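Local coordinates for protein HTH-type transcriptional activator ampR (Citrobacter freundii, PDB 3KOS) that regulates transcription of the AmpC beta-lactamase gene as a LysR-family DNA-binding factor, represented by its effector-binding domain, at residues Leu82-Cys87 against Ala116-Thr121; Ala99-Phe104 against Met150-Ala155; Thr141-Ala146 against Glu167-Pro172. One frame throughout, in Å; residues are numbered along the deposited sequence.

Contact 1 of 3, residues Leu82-Cys87 against Ala116-Thr121; sequences LMSPLC and ALWMQT. Unlike the reference sequence in segment 116-121: Thr121 (reference Ala).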
# COMPACT_ATOMS: atom_id res chain seq x y z
N LEU A 82 17.35 5.10 -4.65
CA LEU A 82 17.66 6.46 -4.22
C LEU A 82 16.39 7.28 -3.97
O LEU A 82 15.47 7.27 -4.79
CB LEU A 82 18.53 7.16 -5.26
CG LEU A 82 19.86 6.46 -5.54
CD1 LEU A 82 20.72 7.32 -6.47
CD2 LEU A 82 20.59 6.19 -4.24
N MSE A 83 16.36 7.98 -2.85
CA MSE A 83 15.17 8.72 -2.43
C MSE A 83 15.33 10.23 -2.53
O MSE A 83 16.41 10.77 -2.31
CB MSE A 83 14.82 8.38 -0.99
CG MSE A 83 14.57 6.91 -0.78
SE MSE A 83 14.22 6.56 1.11
CE MSE A 83 14.41 8.35 1.81
N SER A 84 14.22 10.89 -2.85
CA SER A 84 14.21 12.34 -2.97
C SER A 84 12.80 12.83 -2.64
O SER A 84 11.85 12.05 -2.70
CB SER A 84 14.62 12.72 -4.40
OG SER A 84 14.95 14.10 -4.50
N PRO A 85 12.66 14.11 -2.27
CA PRO A 85 11.32 14.63 -2.00
C PRO A 85 10.43 14.53 -3.24
O PRO A 85 10.91 14.69 -4.35
CB PRO A 85 11.58 16.09 -1.64
CG PRO A 85 12.93 16.06 -0.99
CD PRO A 85 13.71 15.02 -1.77
N LEU A 86 9.15 14.25 -3.01
CA LEU A 86 8.18 14.12 -4.09
C LEU A 86 6.88 14.73 -3.61
O LEU A 86 6.45 14.46 -2.50
CB LEU A 86 7.93 12.64 -4.40
CG LEU A 86 9.12 11.86 -4.97
CD1 LEU A 86 8.84 10.36 -4.90
CD2 LEU A 86 9.40 12.30 -6.41
N CYS A 87 6.24 15.55 -4.45
CA CYS A 87 5.03 16.22 -4.01
C CYS A 87 4.13 16.56 -5.20
O CYS A 87 4.52 16.40 -6.36
CB CYS A 87 5.36 17.48 -3.21
SG CYS A 87 6.21 18.73 -4.22
N ALA A 116 15.62 14.03 8.31
CA ALA A 116 16.82 14.58 8.92
C ALA A 116 18.01 14.35 8.00
O ALA A 116 18.83 15.24 7.78
CB ALA A 116 17.07 13.95 10.29
N LEU A 117 18.10 13.15 7.44
CA LEU A 117 19.23 12.79 6.58
C LEU A 117 19.20 13.54 5.25
O LEU A 117 20.24 14.00 4.79
CB LEU A 117 19.30 11.28 6.36
CG LEU A 117 19.61 10.50 7.65
CD1 LEU A 117 19.35 9.01 7.48
CD2 LEU A 117 21.04 10.76 8.11
N TRP A 118 18.03 13.66 4.62
CA TRP A 118 17.98 14.40 3.36
C TRP A 118 18.32 15.88 3.55
O TRP A 118 19.11 16.44 2.79
CB TRP A 118 16.62 14.25 2.65
CG TRP A 118 16.66 14.77 1.27
CD1 TRP A 118 17.06 14.10 0.14
CD2 TRP A 118 16.32 16.09 0.84
NE1 TRP A 118 16.98 14.92 -0.95
CE2 TRP A 118 16.53 16.15 -0.55
CE3 TRP A 118 15.85 17.23 1.51
CZ2 TRP A 118 16.29 17.30 -1.29
CZ3 TRP A 118 15.61 18.37 0.77
CH2 TRP A 118 15.83 18.40 -0.61
N MSE A 119 17.70 16.50 4.55
CA MSE A 119 17.99 17.90 4.88
C MSE A 119 19.48 18.08 5.15
O MSE A 119 20.10 19.00 4.63
CB MSE A 119 17.18 18.35 6.10
CG MSE A 119 15.68 18.49 5.83
SE MSE A 119 15.33 19.85 4.46
CE MSE A 119 13.37 19.73 4.38
N GLN A 120 20.04 17.21 5.98
CA GLN A 120 21.46 17.27 6.32
C GLN A 120 22.33 17.23 5.05
O GLN A 120 23.28 18.01 4.91
CB GLN A 120 21.82 16.11 7.26
CG GLN A 120 23.29 16.00 7.62
CD GLN A 120 23.59 14.80 8.52
OE1 GLN A 120 23.53 13.64 8.09
NE2 GLN A 120 23.93 15.08 9.78
N THR A 121 21.97 16.36 4.12
CA THR A 121 22.71 16.20 2.86
C THR A 121 22.69 17.46 2.00
O THR A 121 23.67 17.76 1.32
CB THR A 121 22.15 15.01 2.04
OG1 THR A 121 22.33 13.80 2.79
CG2 THR A 121 22.84 14.88 0.70

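Contact 2 of 3, residues Ala99-Phe104 against Met150-Ala155; sequences ADILKF and MGVAIA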
# COMPACT_ATOMS: atom_id res chain seq x y z
N ALA A 99 14.30 24.54 2.14
CA ALA A 99 13.63 25.01 3.35
C ALA A 99 12.12 25.16 3.14
O ALA A 99 11.33 25.03 4.09
CB ALA A 99 14.24 26.32 3.84
N ASP A 100 11.72 25.44 1.91
CA ASP A 100 10.30 25.62 1.58
C ASP A 100 9.48 24.36 1.81
O ASP A 100 8.27 24.42 1.98
CB ASP A 100 10.14 26.08 0.13
CG ASP A 100 10.59 27.51 -0.10
OD1 ASP A 100 10.61 28.30 0.87
OD2 ASP A 100 10.92 27.86 -1.25
N ILE A 101 10.14 23.20 1.81
CA ILE A 101 9.46 21.94 2.07
C ILE A 101 8.73 22.02 3.41
O ILE A 101 7.64 21.46 3.57
CB ILE A 101 10.44 20.75 2.04
CG1 ILE A 101 10.90 20.49 0.61
CG2 ILE A 101 9.80 19.50 2.64
CD1 ILE A 101 12.06 19.50 0.47
N LEU A 102 9.32 22.75 4.35
CA LEU A 102 8.80 22.83 5.71
C LEU A 102 7.56 23.72 5.85
O LEU A 102 7.01 23.86 6.95
CB LEU A 102 9.91 23.25 6.68
CG LEU A 102 11.09 22.29 6.67
CD1 LEU A 102 12.22 22.77 7.57
CD2 LEU A 102 10.63 20.90 7.09
N LYS A 103 7.12 24.30 4.75
CA LYS A 103 5.81 24.95 4.74
C LYS A 103 4.73 23.90 4.93
O LYS A 103 3.63 24.21 5.37
CB LYS A 103 5.57 25.65 3.41
CG LYS A 103 6.41 26.88 3.17
CD LYS A 103 6.18 27.34 1.74
CE LYS A 103 6.99 28.56 1.39
NZ LYS A 103 6.69 28.97 -0.01
N PHE A 104 5.06 22.65 4.58
CA PHE A 104 4.06 21.58 4.54
C PHE A 104 4.36 20.45 5.52
O PHE A 104 5.48 20.33 6.01
CB PHE A 104 3.95 21.05 3.11
CG PHE A 104 3.73 22.13 2.10
CD1 PHE A 104 2.49 22.71 1.95
CD2 PHE A 104 4.78 22.59 1.32
CE1 PHE A 104 2.29 23.72 1.02
CE2 PHE A 104 4.58 23.60 0.39
CZ PHE A 104 3.33 24.16 0.25
N MSE A 150 -1.34 15.96 0.81
CA MSE A 150 -1.33 15.86 2.27
C MSE A 150 0.01 16.33 2.86
O MSE A 150 0.10 16.70 4.03
CB MSE A 150 -1.63 14.42 2.74
CG MSE A 150 -3.01 13.89 2.34
SE MSE A 150 -4.43 14.99 3.15
CE MSE A 150 -4.05 14.58 5.02
N GLY A 151 1.06 16.31 2.05
CA GLY A 151 2.37 16.72 2.50
C GLY A 151 3.41 16.37 1.46
O GLY A 151 3.08 15.91 0.37
N VAL A 152 4.67 16.61 1.80
CA VAL A 152 5.78 16.27 0.92
C VAL A 152 6.32 14.91 1.34
O VAL A 152 6.65 14.70 2.51
CB VAL A 152 6.89 17.32 0.99
CG1 VAL A 152 8.07 16.93 0.08
CG2 VAL A 152 6.34 18.69 0.60
N ALA A 153 6.39 13.98 0.39
CA ALA A 153 6.87 12.63 0.64
C ALA A 153 8.36 12.53 0.35
O ALA A 153 8.93 13.39 -0.31
CB ALA A 153 6.13 11.65 -0.24
N ILE A 154 8.99 11.49 0.87
CA ILE A 154 10.34 11.15 0.43
C ILE A 154 10.36 9.65 0.20
O ILE A 154 10.01 8.86 1.09
CB ILE A 154 11.43 11.64 1.42
CG1 ILE A 154 12.83 11.38 0.84
CG2 ILE A 154 11.24 11.01 2.80
CD1 ILE A 154 13.95 12.07 1.63
N ALA A 155 10.75 9.24 -1.01
CA ALA A 155 10.60 7.86 -1.42
C ALA A 155 11.51 7.53 -2.60
O ALA A 155 12.08 8.43 -3.21
CB ALA A 155 9.14 7.56 -1.77

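Contact 3 of 3, residues Thr141-Ala146 against Glu167-Pro172; sequences TMLEAA and ERIVQP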
# COMPACT_ATOMS: atom_id res chain seq x y z
N THR A 141 1.28 3.78 -0.59
CA THR A 141 0.29 4.53 0.18
C THR A 141 0.76 5.96 0.42
O THR A 141 -0.00 6.92 0.29
CB THR A 141 0.03 3.84 1.52
OG1 THR A 141 -0.41 2.49 1.27
CG2 THR A 141 -1.04 4.59 2.34
N MSE A 142 2.04 6.12 0.75
CA MSE A 142 2.59 7.46 0.98
C MSE A 142 2.39 8.36 -0.25
O MSE A 142 2.04 9.54 -0.11
CB MSE A 142 4.08 7.38 1.31
CG MSE A 142 4.69 8.73 1.54
SE MSE A 142 6.66 8.62 1.60
CE MSE A 142 6.89 7.29 3.02
N LEU A 143 2.63 7.82 -1.44
CA LEU A 143 2.54 8.64 -2.66
C LEU A 143 1.10 8.94 -3.06
O LEU A 143 0.84 9.93 -3.75
CB LEU A 143 3.30 7.99 -3.83
CG LEU A 143 4.74 8.47 -4.00
CD1 LEU A 143 4.79 9.93 -4.45
CD2 LEU A 143 5.56 8.28 -2.71
N GLU A 144 0.16 8.10 -2.63
CA GLU A 144 -1.24 8.44 -2.78
C GLU A 144 -1.56 9.67 -1.94
O GLU A 144 -2.22 10.60 -2.41
CB GLU A 144 -2.16 7.27 -2.40
CG GLU A 144 -2.13 6.13 -3.40
CD GLU A 144 -2.55 6.57 -4.80
OE1 GLU A 144 -1.72 6.47 -5.74
OE2 GLU A 144 -3.70 7.04 -4.95
N ALA A 145 -1.07 9.67 -0.70
CA ALA A 145 -1.29 10.83 0.18
C ALA A 145 -0.61 12.07 -0.39
O ALA A 145 -1.17 13.17 -0.34
CB ALA A 145 -0.77 10.53 1.58
N ALA A 146 0.60 11.91 -0.93
CA ALA A 146 1.31 13.02 -1.55
C ALA A 146 0.58 13.58 -2.78
O ALA A 146 0.51 14.80 -2.97
CB ALA A 146 2.75 12.62 -1.92
N GLU A 167 2.62 13.22 -14.61
CA GLU A 167 2.58 14.53 -13.97
C GLU A 167 1.61 14.64 -12.80
O GLU A 167 1.07 15.69 -12.52
CB GLU A 167 2.35 15.64 -15.01
CG GLU A 167 3.44 15.64 -16.08
CD GLU A 167 3.40 16.83 -17.01
OE1 GLU A 167 2.67 17.81 -16.73
OE2 GLU A 167 4.12 16.79 -18.04
N ARG A 168 1.43 13.53 -12.09
CA ARG A 168 0.65 13.53 -10.85
C ARG A 168 1.55 13.84 -9.65
O ARG A 168 1.07 14.21 -8.58
CB ARG A 168 -0.03 12.18 -10.67
CG ARG A 168 -1.08 11.89 -11.73
CD ARG A 168 -1.55 10.45 -11.65
NE ARG A 168 -2.33 10.07 -12.82
CZ ARG A 168 -2.71 8.82 -13.09
NH1 ARG A 168 -2.37 7.84 -12.27
NH2 ARG A 168 -3.42 8.56 -14.18
N ILE A 169 2.85 13.68 -9.84
CA ILE A 169 3.81 14.01 -8.81
C ILE A 169 5.05 14.64 -9.44
O ILE A 169 5.38 14.37 -10.60
CB ILE A 169 4.20 12.76 -7.97
CG1 ILE A 169 4.45 13.15 -6.51
CG2 ILE A 169 5.41 12.07 -8.54
CD1 ILE A 169 3.18 13.28 -5.69
N VAL A 170 5.74 15.46 -8.65
CA VAL A 170 6.92 16.20 -9.09
C VAL A 170 8.10 15.96 -8.15
O VAL A 170 7.92 15.79 -6.95
CB VAL A 170 6.60 17.72 -9.09
CG1 VAL A 170 7.86 18.54 -9.28
CG2 VAL A 170 5.58 18.05 -10.16
N GLN A 171 9.31 15.95 -8.70
CA GLN A 171 10.52 15.84 -7.90
C GLN A 171 11.19 17.21 -7.92
O GLN A 171 11.91 17.53 -8.87
CB GLN A 171 11.47 14.78 -8.49
CG GLN A 171 12.73 14.51 -7.66
CD GLN A 171 13.75 13.63 -8.38
OE1 GLN A 171 13.42 12.90 -9.32
NE2 GLN A 171 15.00 13.72 -7.95
N PRO A 172 10.96 18.02 -6.88
CA PRO A 172 11.45 19.40 -6.98
C PRO A 172 12.97 19.54 -6.94
O PRO A 172 13.49 20.53 -7.45
CB PRO A 172 10.83 20.08 -5.75
CG PRO A 172 10.50 18.94 -4.81
CD PRO A 172 10.12 17.80 -5.70

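Contact 1 of 3, residues Leu82-Cys87 against Ala116-Thr121
Pro85 turns the CG-CD edge of its ring onto one face of the Trp118 indole, a buried CH-pi contact that joins the end of strand 73-86 to helix 114-121 in the alpha/beta effector-binding domain of this LysR-type regulator. The helix passes almost perpendicular to the strand: the axes of the two short segments run at 95° to each other and come no closer than 9.8 Å. That is a wide gap for the backbones, and the proline and the tryptophan bridge it from opposite directions. With Trp118 CG anti to the backbone N (chi1 -169°), the indole reaches out from the helix toward the strand. Pro85 CG sits over the six-membered ring, 3.5 Å from its centroid and just 10° off the ring normal. Beside this CH-pi contact the selenomethionine side chain of Met83 packs on Ile154 and Glu114, while Pro85 also touches Trp115, an earlier residue of the same helix. The polar edge of the indole is satisfied by a third part of the chain: Trp118 NE1 and Ser84 OG both give hydrogen bonds to the carbonyl oxygen of Thr175, so one acceptor ties the strand and the helix together and helps to fix the rotation of the indole. Over the ring face, the neighbouring CD carbon of Pro85 is shifted toward the rim and approaches Trp118 CE2 to 3.3 Å, a close fit for apolar groups.

Contact 2 of 3, residues Ala99-Phe104 against Met150-Ala155
The backbone turn that carries Ile101 and Phe104 lies beside the extended chain at Val152, and the two come nearest at the CA atoms of Phe104 and Gly151, 5.5 Å apart. Three successive bonds from an N to the O three residues earlier coil residues 99-104 tightly: Leu102 to Ala99, Lys103 to Asp100 and Phe104 to Ile101. Across from it, Gly151 is almost fully stretched and leads into strand 153-156. Val152 then pairs through its backbone with Pro105 and Leu107. In this LysR-type effector-binding domain the contact thus joins the loop before strand 106-109 to the start of an outermost strand of the mixed sheet.

The side-chain contact is apolar and centres on Val152, which points at the coil. Ile101 CG2, anti to the backbone N of its residue (chi1 -72°, measured to CG1), rests on the valine fork, with Val152 CB and CG1 each 4.0 Å from it; the two branched side chains meet at about a right angle. Val152 CG2 also faces Phe104 CB at 4.2 Å. Past that methylene the phenylalanine ring swings away, and Lys103 CB stands over one face, near the rim, 3.7 Å above the ring plane.

The small apolar cluster continues into helix 114-121, where Trp115 touches Val152 and Trp118 touches Ile101, while Pro85 of strand 73-86 reaches both aliphatic residues. Ala153, the next residue along, packs instead on Met142 and Ala146 of helix 139-147, so the chain of 150-155 lies between two helices.

Contact 3 of 3, residues Thr141-Ala146 against Glu167-Pro172
Ile169, Leu143 and Ala146 make up this buried contact, in which the loop following helix 161-165 lays one branched side chain against helix 139-147, beside the sheet of the alpha/beta effector-binding domain. Ile169 gives up the most surface. It points toward the helix and meets two residues one turn apart on it, in a joint of 113 Å² summed over both sides. Its CG1 carbon touches Leu143 CD1 at 3.8 Å, and its terminal CD1 carbon rests against Ala146 CB at 3.9 Å, with the backbone carbonyl carbon of Ala146 just as close. The small alanine thus lets the isoleucine tip come down onto the helix itself. Leu143 reaches it from the side, the two long side chains crossing at about a right angle. Both are twisted off the staggered positions, Leu143 with chi1 -94° and Ile169 with chi1 -145°, which suggests that the fit is paid for with some torsional strain.

The loop is placed by its backbone. Glu167 ends the preceding helix in a Schellman motif with positive phi, after which Ile169 bonds through its main chain with Leu163. Leu86 of strand 73-86 and Leu163 both lie against Leu143 and Ile169, closing the apolar core around them. The outer side of the helix faces the second subunit, where Glu144 meets Glu144 of that other chain, a closeness that may raise the affinity of one carboxylate for a proton.

Between the two segments themselves everything rests on carbon against carbon, so the joint is held by shape and burial of apolar surface.

In the fold
All three contacts belong to one region of the effector-binding domain, with centres about 10 Å apart for contacts 1 and 2, 11 Å for contacts 2 and 3, and 14 Å for contacts 1 and 3. Contacts 1 and 2 share the sheet, since strands 73-86 and 153-156 are neighbours in it, joined by Leu86 N to Ala153 O and Ser84 N to Ala155 O. Helix 139-147 of contact 3 directly precedes strand 153-156. Along the chain contact 2 interleaves with each of the others, while contact 1 closes before contact 3 opens. Contacts 1 and 3 touch too, Val170 N probably bonding to Cys87 O. Together the three probably build one of the two alpha/beta subdomains usual in LysR effector-binding domains.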